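Local coordinates for uncharacterized protein (Parabacteroides merdae ATCC 43184, PDB 5BMT) that is of unknown function but combines an OB-family lipoprotein domain with a larger beta region, probably its immunoglobulin-like part, at residues 135-140 with 177-182; 110-115 with 119-124. All coordinates share one frame; numbering follows the deposited sequence.

Overall arrangement
Both contacts belong to the same large mixed sheet, their centres about 12 Å apart. Interaction 2 is the hairpin contact of 110-115 with 119-124; further along the chain, interaction 1 joins 135-140 to 177-182 through side chains. The strand carrying 119-124 lies beside the one carrying 177-182, and two probable hydrogen bonds connect them, from Ile181 N to Val122 O at 2.9 Å and from Asp179 N to Pro124 O at 3.0 Å. Tyr137 adds a packing contact, its CE1 lying 3.6 Å from Pro124 CG. With the function unknown and no site assigned, the two contacts are best read as parts of the beta framework.

Interaction 1: residues 135-140 with 177-182; sequences NTYIMS and AMDPIA
Asn135 lies opposite Asp179 and Tyr137 opposite Ile181, the latter pair with CA atoms 8.8 Å apart, too wide for backbone pairing, so side chains and one water make the contact. Residues 135-140 form a continuous strand, whereas 177-182 is interrupted at Asp179 and Pro180, the proline lacking an N-H to offer a neighbouring strand. Tyr137 carries its CG beside the backbone N and anti to the carbonyl carbon (chi1 -62°), which sends the ring across to the other segment. Its OH donates to Asp179 OD2 at 2.6 Å, approaching the carboxylate from the anti side and somewhat out of its plane. Ile181 lies over one face of the ring: its CD1 is 4.1 Å from the centroid, a CH-pi contact, while Ile181 CG2 lies 3.8 Å from Tyr137 CE2. In this beta region, probably the immunoglobulin-like part of the protein, strand 85-89 pairs with both strands of the contact, and the buried ring also packs on Pro124, Phe126 and Leu161. Tyrosine suits the site by filling the apolar interior and carrying its hydroxyl to the partly exposed aspartate. Asn135 ND2 donates to that same hydroxyl at 3.1 Å, nearly in its own amide plane, while its OD1 is held by Gln133. A water accepts from Asn135 N at 2.9 Å and donates to Asp179 OD2 at 2.8 Å, giving this carboxylate oxygen two donors.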
# COMPACT_ATOMS: atom_id res chain seq x y z
N ASN A 135 15.56 -4.24 3.24
CA ASN A 135 15.08 -3.52 4.40
C ASN A 135 13.89 -4.20 4.99
O ASN A 135 13.17 -4.93 4.27
CB ASN A 135 14.65 -2.10 4.00
CG ASN A 135 15.64 -1.30 3.22
OD1 ASN A 135 16.85 -1.46 3.34
ND2 ASN A 135 15.15 -0.28 2.54
N THR A 136 13.61 -3.92 6.26
CA THR A 136 12.35 -4.29 6.89
C THR A 136 11.75 -3.00 7.44
O THR A 136 12.46 -1.99 7.59
CB THR A 136 12.41 -5.42 7.90
OG1 THR A 136 13.35 -5.09 8.90
CG2 THR A 136 12.66 -6.78 7.21
N TYR A 137 10.47 -3.04 7.71
CA TYR A 137 9.73 -1.84 8.05
C TYR A 137 8.84 -1.99 9.24
O TYR A 137 8.48 -3.09 9.64
CB TYR A 137 8.82 -1.46 6.84
CG TYR A 137 9.62 -1.15 5.59
CD1 TYR A 137 10.09 0.14 5.34
CD2 TYR A 137 9.96 -2.16 4.67
CE1 TYR A 137 10.89 0.41 4.23
CE2 TYR A 137 10.76 -1.90 3.56
CZ TYR A 137 11.22 -0.60 3.35
OH TYR A 137 12.03 -0.32 2.26
N ILE A 138 8.48 -0.84 9.79
CA ILE A 138 7.50 -0.76 10.84
C ILE A 138 6.57 0.39 10.48
O ILE A 138 7.02 1.54 10.29
CB ILE A 138 8.11 -0.62 12.28
CG1 ILE A 138 7.03 -0.31 13.34
CG2 ILE A 138 9.20 0.44 12.37
CD1 ILE A 138 6.40 -1.42 13.79
N MSE A 139 5.28 0.09 10.36
CA MSE A 139 4.24 1.07 10.15
C MSE A 139 3.48 1.16 11.45
O MSE A 139 2.95 0.14 11.91
CB MSE A 139 3.33 0.68 8.96
CG MSE A 139 2.25 1.70 8.69
SE MSE A 139 2.87 3.31 7.82
CE MSE A 139 2.10 3.10 6.06
N SER A 140 3.46 2.33 12.07
CA SER A 140 2.81 2.44 13.35
C SER A 140 1.90 3.64 13.40
O SER A 140 2.00 4.55 12.58
CB SER A 140 3.87 2.52 14.45
OG SER A 140 4.74 3.63 14.28
N ALA A 177 15.56 5.16 -5.01
CA ALA A 177 15.06 3.80 -5.08
C ALA A 177 13.76 3.67 -4.37
O ALA A 177 13.55 4.31 -3.34
CB ALA A 177 16.08 2.85 -4.46
N MSE A 178 12.87 2.85 -4.92
CA MSE A 178 11.55 2.63 -4.36
C MSE A 178 11.39 1.19 -3.93
O MSE A 178 11.90 0.29 -4.59
CB MSE A 178 10.47 3.01 -5.37
CG MSE A 178 10.46 4.51 -5.68
SE MSE A 178 9.33 5.08 -7.16
CE MSE A 178 9.21 3.38 -8.16
N ASP A 179 10.71 0.98 -2.81
CA ASP A 179 10.51 -0.38 -2.27
C ASP A 179 9.05 -0.58 -1.85
O ASP A 179 8.73 -0.59 -0.66
CB ASP A 179 11.44 -0.61 -1.06
CG ASP A 179 11.54 -2.05 -0.56
OD1 ASP A 179 11.12 -2.98 -1.29
OD2 ASP A 179 12.09 -2.25 0.55
N PRO A 180 8.15 -0.81 -2.83
CA PRO A 180 6.74 -0.98 -2.50
C PRO A 180 6.51 -2.15 -1.54
O PRO A 180 7.06 -3.24 -1.73
CB PRO A 180 6.07 -1.23 -3.86
CG PRO A 180 7.05 -0.71 -4.88
CD PRO A 180 8.41 -0.84 -4.29
N ILE A 181 5.70 -1.90 -0.51
CA ILE A 181 5.35 -2.91 0.50
C ILE A 181 3.84 -2.88 0.77
O ILE A 181 3.17 -1.91 0.40
CB ILE A 181 6.14 -2.72 1.84
CG1 ILE A 181 5.79 -1.35 2.45
CG2 ILE A 181 7.64 -2.89 1.61
CD1 ILE A 181 6.37 -1.09 3.88
N ALA A 182 3.33 -3.95 1.40
CA ALA A 182 1.92 -4.05 1.73
C ALA A 182 1.76 -4.09 3.23
O ALA A 182 2.44 -4.88 3.88
CB ALA A 182 1.36 -5.31 1.10
O HOH W 1 13.83 -4.41 0.94

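Interaction 2: residues 110-115 with 119-124; sequences ALLFSN and RIVVIP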
# COMPACT_ATOMS: atom_id res chain seq x y z
N ALA A 110 -1.71 4.23 -0.52
CA ALA A 110 -3.15 4.17 -0.75
C ALA A 110 -3.70 2.92 -0.13
O ALA A 110 -3.00 1.91 -0.06
CB ALA A 110 -3.46 4.15 -2.25
N LEU A 111 -4.96 2.98 0.28
CA LEU A 111 -5.66 1.82 0.79
C LEU A 111 -6.34 1.12 -0.37
O LEU A 111 -7.15 1.73 -1.08
CB LEU A 111 -6.68 2.21 1.88
CG LEU A 111 -7.41 1.01 2.54
CD1 LEU A 111 -6.44 0.14 3.34
CD2 LEU A 111 -8.52 1.50 3.49
N LEU A 112 -6.01 -0.16 -0.54
CA LEU A 112 -6.63 -1.02 -1.56
C LEU A 112 -7.66 -1.93 -0.92
O LEU A 112 -7.43 -2.44 0.19
CB LEU A 112 -5.58 -1.88 -2.25
CG LEU A 112 -4.82 -1.21 -3.42
CD1 LEU A 112 -3.89 -0.08 -2.92
CD2 LEU A 112 -4.01 -2.26 -4.21
N PHE A 113 -8.74 -2.19 -1.67
CA PHE A 113 -9.83 -3.08 -1.25
C PHE A 113 -9.98 -4.27 -2.16
O PHE A 113 -9.84 -4.13 -3.37
CB PHE A 113 -11.17 -2.29 -1.30
CG PHE A 113 -11.25 -1.11 -0.36
CD1 PHE A 113 -10.59 0.09 -0.65
CD2 PHE A 113 -11.98 -1.19 0.81
CE1 PHE A 113 -10.64 1.17 0.25
CE2 PHE A 113 -12.08 -0.09 1.68
CZ PHE A 113 -11.40 1.07 1.40
N SER A 114 -10.36 -5.42 -1.61
CA SER A 114 -10.70 -6.58 -2.42
C SER A 114 -11.96 -7.19 -1.81
O SER A 114 -12.52 -6.63 -0.86
CB SER A 114 -9.55 -7.59 -2.50
OG SER A 114 -9.31 -8.25 -1.26
N ASN A 115 -12.35 -8.36 -2.27
CA ASN A 115 -13.55 -8.96 -1.71
C ASN A 115 -13.39 -9.24 -0.21
O ASN A 115 -14.30 -8.96 0.56
CB ASN A 115 -13.81 -10.25 -2.49
CG ASN A 115 -15.12 -10.91 -2.16
OD1 ASN A 115 -16.08 -10.23 -1.79
ND2 ASN A 115 -15.15 -12.23 -2.23
N ARG A 119 -5.54 -3.67 2.16
CA ARG A 119 -4.10 -3.47 2.36
C ARG A 119 -3.73 -2.07 2.03
O ARG A 119 -4.18 -1.54 1.01
CB ARG A 119 -3.23 -4.41 1.50
CG ARG A 119 -3.02 -5.82 2.08
CD ARG A 119 -4.09 -6.77 1.61
NE ARG A 119 -3.81 -8.11 2.16
CZ ARG A 119 -4.06 -8.50 3.40
NH1 ARG A 119 -4.68 -7.68 4.26
NH2 ARG A 119 -3.72 -9.72 3.80
N ILE A 120 -2.84 -1.48 2.84
CA ILE A 120 -2.24 -0.22 2.44
C ILE A 120 -1.01 -0.57 1.60
O ILE A 120 -0.15 -1.34 2.06
CB ILE A 120 -1.83 0.64 3.65
CG1 ILE A 120 -3.02 0.92 4.54
CG2 ILE A 120 -1.17 1.95 3.19
CD1 ILE A 120 -2.59 1.42 5.96
N VAL A 121 -0.93 -0.08 0.39
CA VAL A 121 0.30 -0.21 -0.38
C VAL A 121 1.06 1.07 -0.13
O VAL A 121 0.49 2.16 -0.31
CB VAL A 121 0.08 -0.45 -1.90
CG1 VAL A 121 1.38 -0.32 -2.70
CG2 VAL A 121 -0.56 -1.82 -2.13
N VAL A 122 2.32 0.95 0.32
CA VAL A 122 3.10 2.16 0.58
C VAL A 122 4.41 2.04 -0.18
O VAL A 122 4.93 0.93 -0.34
CB VAL A 122 3.27 2.45 2.09
CG1 VAL A 122 3.77 1.27 2.85
CG2 VAL A 122 4.13 3.68 2.36
N ILE A 123 4.88 3.16 -0.70
CA ILE A 123 6.10 3.15 -1.50
C ILE A 123 7.21 3.98 -0.81
O ILE A 123 7.44 5.14 -1.15
CB ILE A 123 5.84 3.62 -2.94
CG1 ILE A 123 4.64 2.84 -3.58
CG2 ILE A 123 7.12 3.42 -3.77
CD1 ILE A 123 4.29 3.30 -5.00
N PRO A 124 7.90 3.39 0.18
CA PRO A 124 9.05 4.10 0.77
C PRO A 124 10.09 4.33 -0.32
O PRO A 124 10.33 3.43 -1.16
CB PRO A 124 9.57 3.14 1.84
CG PRO A 124 9.01 1.81 1.51
CD PRO A 124 7.74 2.03 0.74
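Leu112 reaches Val121 because its CG stands beside the backbone N and anti to the carbonyl carbon (chi1 -85°), bringing CD1 to 3.8 Å from Val121 CG2. On the other face of the sheet Leu111 has its CG anti to the backbone N (chi1 -176°), which brings its CD1 to 3.7 Å from Ile120 CG1. The first contact is diagonal, between residues of successive hydrogen-bonded pairs; the second lies within a non-hydrogen-bonded pair whose CA atoms are 4.3 Å apart. Leucine suits both buried places, its branched apolar end reaching across to the partner strand. Strands 110-113 and 119-124, parts of the two arms of a beta hairpin, run with N-to-C directions 140° apart, a marked twist. Four backbone hydrogen bonds join the segments, and that of Ile123 with Glu108 carries the pairing further. Ala110 N donates to Val121 O at 3.0 Å and Val121 N to Ala110 O at 2.9 Å; Leu112 N donates to Arg119 O at 2.8 Å, and Arg119 N to Leu112 O at 3.0 Å. Ile120 CA makes a CH...O contact of 3.4 Å to Ala110 O. Beta-branched Ile120 and Val121 suit the extended backbone: Ile120 packs on Leu159, while on the face of Val121, Leu112 and Arg119 touch Ile15 of strand 10-18. The long arginine extends beyond the hairpin, NE bonded to Gly48 O and NH1 salt-bridged to Glu184.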